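Side-chain contacts in glycoside hydrolase family 81 (Clostridium thermocellum, PDB 6FOP), which probably hydrolyses beta-1,3-glucans such as laminarin, as a family 81 glycoside hydrolase of the Clostridium thermocellum cellulosome: residues Y234-S239 / T515-G520; L349-P354 / P580-S585; L449-I454 / Q502-W507; S495-A500 / T525-A530. One frame throughout, in Å; residues are numbered along the deposited sequence.

Contact 1 (Y234-S239 / T515-G520)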
loop_
_atom_site.group_PDB
_atom_site.type_symbol
_atom_site.label_atom_id
_atom_site.label_comp_id
_atom_site.label_asym_id
_atom_site.label_seq_id
_atom_site.Cartn_x
_atom_site.Cartn_y
_atom_site.Cartn_z
ATOM N N TYR A 234 -5.635 -8.652 15.022
ATOM C CA TYR A 234 -4.467 -9.488 15.249
ATOM C C TYR A 234 -4.810 -10.410 16.405
ATOM O O TYR A 234 -5.177 -9.939 17.499
ATOM C CB TYR A 234 -3.268 -8.620 15.621
ATOM C CG TYR A 234 -2.056 -9.359 16.155
ATOM C CD1 TYR A 234 -1.479 -10.424 15.467
ATOM C CD2 TYR A 234 -1.489 -8.989 17.373
ATOM C CE1 TYR A 234 -0.335 -11.073 15.957
ATOM C CE2 TYR A 234 -0.364 -9.614 17.869
ATOM C CZ TYR A 234 0.196 -10.668 17.182
ATOM O OH TYR A 234 1.342 -11.247 17.716
ATOM N N ASN A 235 -4.689 -11.708 16.172
ATOM C CA ASN A 235 -4.838 -12.722 17.210
ATOM C C ASN A 235 -3.468 -13.167 17.660
ATOM O O ASN A 235 -2.783 -13.905 16.964
ATOM C CB ASN A 235 -5.643 -13.904 16.687
ATOM C CG ASN A 235 -5.985 -14.889 17.774
ATOM O OD1 ASN A 235 -5.187 -15.123 18.678
ATOM N ND2 ASN A 235 -7.162 -15.489 17.696
ATOM N N GLU A 236 -3.071 -12.686 18.830
ATOM C CA GLU A 236 -1.717 -12.942 19.319
ATOM C C GLU A 236 -1.456 -14.414 19.603
ATOM O O GLU A 236 -0.343 -14.900 19.375
ATOM C CB GLU A 236 -1.408 -12.114 20.557
ATOM C CG GLU A 236 0.075 -12.167 20.973
ATOM C CD GLU A 236 0.332 -11.331 22.183
ATOM O OE1 GLU A 236 -0.587 -10.608 22.618
ATOM O OE2 GLU A 236 1.435 -11.398 22.739
ATOM N N THR A 237 -2.462 -15.104 20.115
ATOM C CA THR A 237 -2.365 -16.511 20.414
ATOM C C THR A 237 -2.131 -17.328 19.148
ATOM O O THR A 237 -1.241 -18.176 19.120
ATOM C CB THR A 237 -3.627 -16.991 21.159
ATOM O OG1 THR A 237 -3.760 -16.242 22.384
ATOM C CG2 THR A 237 -3.543 -18.479 21.467
ATOM N N GLU A 238 -2.871 -17.003 18.082
ATOM C CA GLU A 238 -2.816 -17.758 16.818
ATOM C C GLU A 238 -1.826 -17.213 15.783
ATOM O O GLU A 238 -1.596 -17.849 14.757
ATOM C CB GLU A 238 -4.240 -17.881 16.227
ATOM C CG GLU A 238 -5.161 -18.685 17.148
ATOM C CD GLU A 238 -6.499 -19.125 16.542
ATOM O OE1 GLU A 238 -6.740 -18.977 15.322
ATOM O OE2 GLU A 238 -7.323 -19.646 17.320
ATOM N N SER A 239 -1.242 -16.043 16.047
ATOM C CA SER A 239 -0.341 -15.386 15.101
ATOM C C SER A 239 -0.994 -15.185 13.731
ATOM O O SER A 239 -0.384 -15.419 12.701
ATOM C CB SER A 239 1.009 -16.130 14.992
ATOM O OG SER A 239 2.026 -15.273 14.491
ATOM N N THR A 515 -3.420 -0.860 19.964
ATOM C CA THR A 515 -4.119 -0.344 18.767
ATOM C C THR A 515 -3.107 -0.011 17.673
ATOM O O THR A 515 -3.277 -0.383 16.502
ATOM C CB THR A 515 -4.959 0.898 19.112
ATOM O OG1 THR A 515 -5.956 0.554 20.072
ATOM C CG2 THR A 515 -5.627 1.467 17.876
ATOM N N ILE A 516 -2.058 0.725 18.032
ATOM C CA ILE A 516 -1.059 1.105 17.041
ATOM C C ILE A 516 -0.265 -0.112 16.594
ATOM O O ILE A 516 -0.004 -0.288 15.403
ATOM C CB ILE A 516 -0.154 2.241 17.553
ATOM C CG1 ILE A 516 -0.983 3.516 17.756
ATOM C CG2 ILE A 516 1.006 2.460 16.584
ATOM C CD1 ILE A 516 -0.204 4.714 18.269
ATOM N N ARG A 517 0.098 -0.982 17.529
ATOM C CA ARG A 517 0.810 -2.196 17.139
ATOM C C ARG A 517 0.013 -3.020 16.116
ATOM O O ARG A 517 0.543 -3.441 15.099
ATOM C CB ARG A 517 1.116 -3.069 18.345
ATOM C CG ARG A 517 1.898 -4.296 17.971
ATOM C CD ARG A 517 1.814 -5.322 19.048
ATOM N NE ARG A 517 0.448 -5.804 19.232
ATOM C CZ ARG A 517 0.063 -6.564 20.243
ATOM N NH1 ARG A 517 0.925 -6.915 21.191
ATOM N NH2 ARG A 517 -1.201 -6.961 20.333
ATOM N N ASP A 518 -1.273 -3.204 16.388
ATOM C CA ASP A 518 -2.097 -4.079 15.559
ATOM C C ASP A 518 -2.348 -3.450 14.202
ATOM O O ASP A 518 -2.444 -4.170 13.208
ATOM C CB ASP A 518 -3.408 -4.393 16.271
ATOM C CG ASP A 518 -3.226 -5.292 17.503
ATOM O OD1 ASP A 518 -2.087 -5.733 17.796
ATOM O OD2 ASP A 518 -4.243 -5.546 18.170
ATOM N N LEU A 519 -2.438 -2.117 14.155
ATOM C CA LEU A 519 -2.446 -1.360 12.896
ATOM C C LEU A 519 -1.212 -1.730 12.074
ATOM O O LEU A 519 -1.301 -2.025 10.871
ATOM C CB LEU A 519 -2.466 0.139 13.185
ATOM C CG LEU A 519 -2.161 1.099 12.022
ATOM C CD1 LEU A 519 -3.261 1.097 10.979
ATOM C CD2 LEU A 519 -1.886 2.501 12.538
ATOM N N GLY A 520 -0.046 -1.679 12.703
ATOM C CA GLY A 520 1.191 -2.053 12.024
ATOM C C GLY A 520 1.164 -3.468 11.485
ATOM O O GLY A 520 1.624 -3.719 10.360
HETATM O O HOH W 1 -6.389 -6.528 16.832
HETATM O O HOH W 2 -4.339 -7.962 19.464
HETATM O O HOH W 3 0.698 -8.465 23.464
HETATM O O HOH W 4 -2.373 -8.878 22.221
#
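Tyr234 meets Arg517 and Asp518 with the CD2-CE2 side of its ring, where the end of strand 223-235 comes up to the first turns of helix 514-534. NH2 of Arg517 lies near the ring plane, 3.6 Å from Tyr234 CD2, while Tyr234 CE2 sits over one face of the guanidinium. With the two planes 82° apart, this is an edge of the ring on the face of the cation, not a flat stack. OD1 of Asp518 comes in obliquely, 3.3 Å from Tyr234 CD2. Tyr234 CG is anti to the backbone N (chi1 168°), which carries the ring across to the helix.

Neighbours on the helix, Arg517 and Asp518 form a salt bridge. NE of Arg517 reaches Asp518 OD1 at 2.9 Å, and NH2 donates to the same oxygen on its syn lone pair; that oxygen lies almost exactly in the guanidinium plane. Two waters link the other oxygen, OD2, to the backbone of Tyr234: one accepts from Tyr234 N and the other donates to Tyr234 O, and both donate to the carboxylate. Glu236 OE1 stands 4.2 Å from Arg517 NH1, too far for a direct salt bridge, and two waters join it to NH1 and NH2. Farther out, NH1 forms a salt bridge with Glu509 of the preceding helix, and Pro671 packs on both Arg517 and Glu236.

No direct hydrogen bond joins strand end to helix. Water and electrostatics make the polar link, and the acidic groups around Arg517 would be expected to favour its charged form and limit its rotation.

Contact 2 (L349-P354 / P580-S585)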
loop_
_atom_site.group_PDB
_atom_site.type_symbol
_atom_site.label_atom_id
_atom_site.label_comp_id
_atom_site.label_asym_id
_atom_site.label_seq_id
_atom_site.Cartn_x
_atom_site.Cartn_y
_atom_site.Cartn_z
ATOM N N LEU A 349 21.316 4.743 10.943
ATOM C CA LEU A 349 21.670 4.721 12.377
ATOM C C LEU A 349 20.831 3.701 13.170
ATOM O O LEU A 349 21.331 3.006 14.058
ATOM C CB LEU A 349 21.571 6.085 13.004
ATOM C CG LEU A 349 22.453 7.173 12.375
ATOM C CD1 LEU A 349 22.450 8.411 13.236
ATOM C CD2 LEU A 349 23.859 6.779 12.057
ATOM N N SER A 350 19.540 3.636 12.838
ATOM C CA SER A 350 18.617 2.713 13.494
ATOM C C SER A 350 19.010 1.257 13.358
ATOM O O SER A 350 18.783 0.454 14.281
ATOM C CB SER A 350 17.205 2.894 12.933
ATOM O OG SER A 350 16.696 4.190 13.157
ATOM N N CYS A 351 19.572 0.919 12.191
ATOM C CA CYS A 351 20.021 -0.429 11.919
ATOM C C CYS A 351 21.418 -0.742 12.501
ATOM O O CYS A 351 21.707 -1.895 12.807
ATOM C CB CYS A 351 19.960 -0.714 10.417
ATOM S SG CYS A 351 18.296 -0.781 9.741
ATOM N N ALA A 352 22.247 0.280 12.686
ATOM C CA ALA A 352 23.598 0.060 13.246
ATOM C C ALA A 352 23.622 0.087 14.765
ATOM O O ALA A 352 24.491 -0.529 15.389
ATOM C CB ALA A 352 24.541 1.096 12.709
ATOM N N LEU A 353 22.694 0.826 15.373
ATOM C CA LEU A 353 22.670 1.015 16.823
ATOM C C LEU A 353 22.754 -0.297 17.617
ATOM O O LEU A 353 23.623 -0.433 18.498
ATOM C CB LEU A 353 21.435 1.838 17.202
ATOM C CG LEU A 353 21.153 2.018 18.683
ATOM C CD1 LEU A 353 22.336 2.647 19.432
ATOM C CD2 LEU A 353 19.885 2.828 18.887
ATOM N N PRO A 354 21.889 -1.276 17.327
ATOM C CA PRO A 354 21.954 -2.512 18.116
ATOM C C PRO A 354 23.268 -3.278 17.935
ATOM O O PRO A 354 23.672 -4.029 18.846
ATOM C CB PRO A 354 20.768 -3.331 17.604
ATOM C CG PRO A 354 20.437 -2.738 16.296
ATOM C CD PRO A 354 20.760 -1.288 16.392
ATOM N N PRO A 580 14.739 -0.386 2.311
ATOM C CA PRO A 580 15.791 -0.739 3.260
ATOM C C PRO A 580 15.595 -2.153 3.795
ATOM O O PRO A 580 14.487 -2.560 4.123
ATOM C CB PRO A 580 15.610 0.287 4.372
ATOM C CG PRO A 580 14.132 0.551 4.364
ATOM C CD PRO A 580 13.701 0.457 2.925
ATOM N N ILE A 581 16.694 -2.882 3.920
ATOM C CA ILE A 581 16.644 -4.208 4.510
ATOM C C ILE A 581 16.744 -4.054 6.029
ATOM O O ILE A 581 17.758 -3.594 6.535
ATOM C CB ILE A 581 17.718 -5.140 3.893
ATOM C CG1 ILE A 581 17.492 -5.271 2.365
ATOM C CG2 ILE A 581 17.659 -6.510 4.527
ATOM C CD1 ILE A 581 18.539 -6.101 1.644
ATOM N N THR A 582 15.679 -4.435 6.744
ATOM C CA THR A 582 15.625 -4.379 8.205
ATOM C C THR A 582 15.369 -5.799 8.705
ATOM O O THR A 582 15.162 -6.725 7.917
ATOM C CB THR A 582 14.525 -3.438 8.744
ATOM O OG1 THR A 582 13.240 -4.070 8.681
ATOM C CG2 THR A 582 14.509 -2.088 8.003
ATOM N N ALA A 583 15.295 -5.966 10.017
ATOM C CA ALA A 583 14.953 -7.281 10.558
ATOM C C ALA A 583 13.474 -7.632 10.415
ATOM O O ALA A 583 13.028 -8.644 10.950
ATOM C CB ALA A 583 15.397 -7.375 12.013
ATOM N N ALA A 584 12.729 -6.784 9.723
ATOM C CA ALA A 584 11.391 -7.106 9.236
ATOM C C ALA A 584 11.401 -7.540 7.774
ATOM O O ALA A 584 10.340 -7.782 7.209
ATOM C CB ALA A 584 10.459 -5.930 9.473
ATOM N N SER A 585 12.582 -7.664 7.158
ATOM C CA SER A 585 12.678 -7.942 5.720
ATOM C C SER A 585 12.837 -9.406 5.379
ATOM O O SER A 585 13.044 -9.754 4.215
ATOM C CB SER A 585 13.795 -7.139 5.064
ATOM O OG SER A 585 13.577 -5.746 5.147
#
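Thr582, whose methyl faces Cys351 across the contact, opens a type I beta turn closed by the bond from Ser585 N to Thr582 O, 2.8 Å long. The turn belongs to the loop between helices 570-575 and 592-606 of the family 81 C-terminal domain, and it rests against helix 339-359. Two side chains reinforce it. OG of Ser585 returns to accept from Thr582 N at 2.9 Å, nearly straight at 167°. OG1 of Thr582 accepts from Ala584 N at 3.0 Å, which makes an ST turn inside the beta turn. The turn thus uses both hydroxyls on its own backbone, leaving Thr582 CG2 to pack, on Cys351 and on Asn499.

On the helix side the contact rests on one residue, Cys351, whose side chain sets out toward the loop. Its SG is beside the backbone N and anti to the carbonyl carbon (chi1 -68°), and from there it faces the carbonyl oxygen of Ile581 and the methyl of Thr582.

Pro580 and Thr582 also pack on Asn499 of helix 494-511, and Ala584 O accepts from Tyr524 OH. The loop thus touches helix 494-511 as well as helix 339-359. Across the contact itself no hydrogen bond forms, and the touch is light: Cys351 SG lies 4.4 Å from Thr582 CG2 and 4.3 Å from the carbonyl oxygen of Ile581.

Contact 3 (L449-I454 / Q502-W507)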
loop_
_atom_site.group_PDB
_atom_site.type_symbol
_atom_site.label_atom_id
_atom_site.label_comp_id
_atom_site.label_asym_id
_atom_site.label_seq_id
_atom_site.Cartn_x
_atom_site.Cartn_y
_atom_site.Cartn_z
ATOM N N LEU A 449 1.634 11.738 15.492
ATOM C CA LEU A 449 1.126 12.568 14.389
ATOM C C LEU A 449 1.698 12.140 13.017
ATOM O O LEU A 449 0.987 12.147 12.007
ATOM C CB LEU A 449 1.358 14.054 14.640
ATOM C CG LEU A 449 0.518 14.753 15.711
ATOM C CD1 LEU A 449 0.790 16.247 15.620
ATOM C CD2 LEU A 449 -0.959 14.551 15.522
ATOM N N LEU A 450 2.974 11.730 12.972
ATOM C CA LEU A 450 3.542 11.174 11.724
ATOM C C LEU A 450 2.826 9.883 11.360
ATOM O O LEU A 450 2.520 9.656 10.181
ATOM C CB LEU A 450 5.066 10.914 11.808
ATOM C CG LEU A 450 5.951 12.094 11.460
ATOM C CD1 LEU A 450 5.802 13.261 12.393
ATOM C CD2 LEU A 450 7.412 11.640 11.389
ATOM N N ILE A 451 2.553 9.034 12.353
ATOM C CA ILE A 451 1.794 7.812 12.094
ATOM C C ILE A 451 0.409 8.161 11.513
ATOM O O ILE A 451 -0.014 7.563 10.514
ATOM C CB ILE A 451 1.632 6.922 13.348
ATOM C CG1 ILE A 451 3.019 6.512 13.884
ATOM C CG2 ILE A 451 0.767 5.688 13.023
ATOM C CD1 ILE A 451 2.974 5.705 15.161
ATOM N N LYS A 452 -0.264 9.136 12.115
ATOM C CA LYS A 452 -1.585 9.538 11.653
ATOM C C LYS A 452 -1.542 10.159 10.279
ATOM O O LYS A 452 -2.488 9.969 9.494
ATOM C CB LYS A 452 -2.314 10.459 12.650
ATOM C CG LYS A 452 -2.771 9.748 13.888
ATOM C CD LYS A 452 -3.373 10.718 14.893
ATOM C CE LYS A 452 -4.170 9.994 15.959
ATOM N NZ LYS A 452 -5.496 9.578 15.453
ATOM N N ASP A 453 -0.500 10.906 9.929
ATOM C CA ASP A 453 -0.459 11.436 8.589
ATOM C C ASP A 453 -0.464 10.317 7.537
ATOM O O ASP A 453 -1.156 10.438 6.529
ATOM C CB ASP A 453 0.750 12.347 8.359
ATOM C CG ASP A 453 0.758 12.935 6.960
ATOM O OD1 ASP A 453 -0.089 13.834 6.674
ATOM O OD2 ASP A 453 1.583 12.479 6.143
ATOM N N ILE A 454 0.292 9.229 7.763
ATOM C CA ILE A 454 0.424 8.193 6.743
ATOM C C ILE A 454 -0.540 7.031 6.891
ATOM O O ILE A 454 -0.819 6.352 5.903
ATOM C CB ILE A 454 1.861 7.659 6.655
ATOM C CG1 ILE A 454 2.298 6.879 7.920
ATOM C CG2 ILE A 454 2.798 8.826 6.331
ATOM C CD1 ILE A 454 3.682 6.254 7.796
ATOM N N GLN A 502 6.601 -1.830 9.526
ATOM C CA GLN A 502 7.372 -2.498 10.604
ATOM C C GLN A 502 7.711 -1.543 11.729
ATOM O O GLN A 502 7.687 -1.916 12.894
ATOM C CB GLN A 502 8.592 -3.247 10.059
ATOM C CG GLN A 502 9.733 -2.377 9.529
ATOM C CD GLN A 502 10.763 -2.016 10.564
ATOM O OE1 GLN A 502 10.999 -2.750 11.519
ATOM N NE2 GLN A 502 11.420 -0.887 10.336
ATOM N N ALA A 503 8.039 -0.305 11.375
ATOM C CA ALA A 503 8.321 0.683 12.403
ATOM C C ALA A 503 7.107 0.930 13.295
ATOM O O ALA A 503 7.261 1.132 14.498
ATOM C CB ALA A 503 8.782 1.993 11.775
ATOM N N ILE A 504 5.901 0.959 12.703
ATOM C CA ILE A 504 4.666 1.107 13.478
ATOM C C ILE A 504 4.460 -0.073 14.436
ATOM O O ILE A 504 4.079 0.112 15.606
ATOM C CB ILE A 504 3.468 1.316 12.540
ATOM C CG1 ILE A 504 3.573 2.687 11.864
ATOM C CG2 ILE A 504 2.168 1.256 13.314
ATOM C CD1 ILE A 504 2.510 2.953 10.830
ATOM N N ILE A 505 4.745 -1.282 13.975
ATOM C CA ILE A 505 4.670 -2.455 14.863
ATOM C C ILE A 505 5.589 -2.251 16.073
ATOM O O ILE A 505 5.188 -2.417 17.239
ATOM C CB ILE A 505 5.060 -3.768 14.153
ATOM C CG1 ILE A 505 4.109 -4.079 12.990
ATOM C CG2 ILE A 505 5.112 -4.937 15.133
ATOM C CD1 ILE A 505 4.498 -5.282 12.160
ATOM N N LEU A 506 6.843 -1.892 15.782
ATOM C CA LEU A 506 7.816 -1.716 16.861
ATOM C C LEU A 506 7.431 -0.600 17.796
ATOM O O LEU A 506 7.555 -0.758 19.019
ATOM C CB LEU A 506 9.215 -1.460 16.308
ATOM C CG LEU A 506 9.914 -2.545 15.492
ATOM C CD1 LEU A 506 11.279 -2.078 14.970
ATOM C CD2 LEU A 506 10.029 -3.833 16.311
ATOM N N TRP A 507 6.966 0.530 17.259
ATOM C CA TRP A 507 6.524 1.626 18.116
ATOM C C TRP A 507 5.382 1.226 19.034
ATOM O O TRP A 507 5.393 1.495 20.223
ATOM C CB TRP A 507 6.100 2.822 17.246
ATOM C CG TRP A 507 5.577 3.951 18.049
ATOM C CD1 TRP A 507 4.264 4.230 18.314
ATOM C CD2 TRP A 507 6.335 4.939 18.753
ATOM N NE1 TRP A 507 4.162 5.325 19.134
ATOM C CE2 TRP A 507 5.414 5.771 19.430
ATOM C CE3 TRP A 507 7.706 5.202 18.890
ATOM C CZ2 TRP A 507 5.816 6.872 20.193
ATOM C CZ3 TRP A 507 8.096 6.272 19.655
ATOM C CH2 TRP A 507 7.155 7.096 20.300
#
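Ile451 holds CG1 beside its backbone N (chi1 -59°) and leaves CD1 extended, while Trp507 swings CG anti to its own backbone N (chi1 177°); together these torsions bring the isoleucine tip up to the indole. The contact is helix-on-helix packing within the family 81 C-terminal domain, a member of the six-hairpin clan, consistent with an alpha/alpha barrel. Helices 440-455 and 494-511 run in nearly opposite directions here, and their backbones come nearest at Ile451 and Ile504, with CA atoms 7.4 Å apart.

Ile451 works with both branches. CG2 points to Ile504 CD1 at 3.9 Å, methyl to methyl, because the long arm of Ile504 is stretched toward the opposite helix. CD1 meets the five-membered part of the indole obliquely. Ile454, one turn on, packs on Ala500 and Trp501 of helix 494-511.

Ile516 of helix 514-534 touches both Ile451 and Ile504, and Leu424 of helix 416-433 also packs on Ile451, so four helices share this apolar core. The indole N-H is spent within the cluster of helices: Trp507 NE1 donates to Glu448 OE2, one turn before Ile451 on helix 440-455, which fixes the ring's rotation. The indole's closest approach to the isoleucine is at Trp507 CD1, 3.7 Å from Ile451 CD1, with NE1 only slightly farther off.

Contact 4 (S495-A500 / T525-A530)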
loop_
_atom_site.group_PDB
_atom_site.type_symbol
_atom_site.label_atom_id
_atom_site.label_comp_id
_atom_site.label_asym_id
_atom_site.label_seq_id
_atom_site.Cartn_x
_atom_site.Cartn_y
_atom_site.Cartn_z
ATOM N N SER A 495 9.151 -2.022 -0.473
ATOM C CA SER A 495 9.959 -2.193 0.728
ATOM C C SER A 495 10.028 -0.920 1.557
ATOM O O SER A 495 10.072 -1.003 2.792
ATOM C CB SER A 495 11.344 -2.741 0.340
ATOM O OG SER A 495 11.881 -2.074 -0.807
ATOM N N GLU A 496 10.029 0.267 0.937
ATOM C CA GLU A 496 9.921 1.487 1.751
ATOM C C GLU A 496 8.542 1.682 2.415
ATOM O O GLU A 496 8.452 2.277 3.487
ATOM C CB GLU A 496 10.341 2.751 0.996
ATOM C CG GLU A 496 11.846 2.889 0.905
ATOM C CD GLU A 496 12.340 4.201 0.361
ATOM O OE1 GLU A 496 11.573 4.870 -0.365
ATOM O OE2 GLU A 496 13.524 4.533 0.620
ATOM N N ALA A 497 7.479 1.155 1.809
ATOM C CA ALA A 497 6.167 1.145 2.465
ATOM C C ALA A 497 6.243 0.209 3.686
ATOM O O ALA A 497 5.862 0.564 4.807
ATOM C CB ALA A 497 5.098 0.670 1.487
ATOM N N ILE A 498 6.794 -0.980 3.477
ATOM C CA ILE A 498 6.909 -1.976 4.546
ATOM C C ILE A 498 7.815 -1.510 5.687
ATOM O O ILE A 498 7.556 -1.839 6.851
ATOM C CB ILE A 498 7.310 -3.344 3.949
ATOM C CG1 ILE A 498 6.108 -3.951 3.192
ATOM C CG2 ILE A 498 7.869 -4.302 4.995
ATOM C CD1 ILE A 498 6.500 -5.014 2.177
ATOM N N ASN A 499 8.832 -0.705 5.372
ATOM C CA ASN A 499 9.661 -0.108 6.415
ATOM C C ASN A 499 8.816 0.731 7.364
ATOM O O ASN A 499 9.016 0.698 8.595
ATOM C CB ASN A 499 10.724 0.764 5.775
ATOM C CG ASN A 499 11.694 1.365 6.775
ATOM O OD1 ASN A 499 12.269 0.658 7.616
ATOM N ND2 ASN A 499 11.906 2.664 6.668
ATOM N N ALA A 500 7.879 1.519 6.820
ATOM C CA ALA A 500 7.005 2.301 7.703
ATOM C C ALA A 500 6.148 1.385 8.566
ATOM O O ALA A 500 5.945 1.625 9.759
ATOM C CB ALA A 500 6.129 3.237 6.903
ATOM N N THR A 525 1.515 -7.116 7.278
ATOM C CA THR A 525 1.158 -8.439 6.809
ATOM C C THR A 525 0.464 -8.370 5.453
ATOM O O THR A 525 0.750 -9.143 4.543
ATOM C CB THR A 525 0.294 -9.139 7.870
ATOM O OG1 THR A 525 0.999 -9.152 9.141
ATOM C CG2 THR A 525 -0.007 -10.556 7.472
ATOM N N THR A 526 -0.454 -7.405 5.324
ATOM C CA THR A 526 -1.206 -7.308 4.076
ATOM C C THR A 526 -0.291 -6.843 2.926
ATOM O O THR A 526 -0.309 -7.445 1.848
ATOM C CB THR A 526 -2.390 -6.372 4.233
ATOM O OG1 THR A 526 -3.216 -6.794 5.323
ATOM C CG2 THR A 526 -3.224 -6.390 2.948
ATOM N N GLU A 527 0.529 -5.797 3.138
ATOM C CA GLU A 527 1.420 -5.364 2.076
ATOM C C GLU A 527 2.354 -6.467 1.619
ATOM O O GLU A 527 2.580 -6.643 0.415
ATOM C CB GLU A 527 2.160 -4.074 2.453
ATOM C CG GLU A 527 2.823 -3.413 1.251
ATOM C CD GLU A 527 2.419 -1.971 0.964
ATOM O OE1 GLU A 527 1.826 -1.299 1.849
ATOM O OE2 GLU A 527 2.664 -1.524 -0.186
ATOM N N VAL A 528 2.862 -7.247 2.564
ATOM C CA VAL A 528 3.736 -8.356 2.200
ATOM C C VAL A 528 2.978 -9.343 1.283
ATOM O O VAL A 528 3.520 -9.819 0.278
ATOM C CB VAL A 528 4.276 -9.064 3.454
ATOM C CG1 VAL A 528 4.889 -10.415 3.095
ATOM C CG2 VAL A 528 5.337 -8.177 4.138
ATOM N N GLU A 529 1.733 -9.647 1.638
ATOM C CA GLU A 529 0.934 -10.578 0.812
ATOM C C GLU A 529 0.734 -10.020 -0.605
ATOM O O GLU A 529 0.878 -10.758 -1.605
ATOM C CB GLU A 529 -0.426 -10.837 1.445
ATOM C CG GLU A 529 -0.366 -11.650 2.710
ATOM C CD GLU A 529 -0.035 -13.117 2.493
ATOM O OE1 GLU A 529 -0.350 -13.684 1.415
ATOM O OE2 GLU A 529 0.485 -13.731 3.431
ATOM N N ALA A 530 0.448 -8.715 -0.713
ATOM C CA ALA A 530 0.305 -8.091 -2.027
ATOM C C ALA A 530 1.630 -8.104 -2.811
ATOM O O ALA A 530 1.661 -8.393 -4.008
ATOM C CB ALA A 530 -0.240 -6.670 -1.890
#
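The carboxylate of Glu527 is the flat group of this contact, and the methyl of Ala497 lies over one of its faces. CB of Ala497 is almost equally far from CD and both oxygens of Glu527, the shortest approach being 3.7 Å to OE2. Around the oxygens, donors from outside the two segments hold the group in place: OE1 accepts from Ser477 OG and Trp501 NE1, and OE2 from Gln491 NE2. A buried acid is thus satisfied by three hydrogen bonds while its face rests on the alanine methyl.

The shape of the glutamate makes this possible. CG is anti to the backbone N, and the chain then bends at chi2 (123°), turning the carboxylate over Ala497. The aliphatic stem packs as well, with Glu527 CG 3.9 Å from Ile498 CG1. Beyond it, Ile498 CD1 reaches Val528 CG2 at 3.9 Å, the two side chains crossing at about a right angle. Ile498 thereby spans two successive residues of the other helix, CG1 lying on the Glu527 stem and CD1 reaching on to Val528.

The helix segments run almost antiparallel, 164° between their directions, with axes 9.9 Å apart, as expected for helices 494-511 and 514-534, which follow each other as a hairpin. Helix 416-433 packs on helix 494-511 through Phe418 on Glu496 and Tyr422 on Asn499, and His417 also touches Ala497. Strand 476-477 places His476 against Glu527 and Ala530, and Tyr300 of strand 295-301 packs on helix 514-534.

Overall arrangement
Helices 494-511 and 514-534, consecutive in the chain, connect most of the set. Contacts 3 and 4 share the first, contacts 1 and 4 the second, with centres 13 and 15 Å apart. Contacts 1 and 3 touch where Ile516 and Gly520 pack on Ile504 and Ile505. Contact 2 brings in helix 339-359 and a later loop, which touches contact 3 at Gln502 and contact 4 at Asn499; it lies about 9 Å from contact 1 at the nearest atoms. Along the chain, strand 223-235 comes first and the 580-585 loop last. Contact 1 thus joins a beta-sheet region to the helical C-terminal domain, while the other three pack that domain internally.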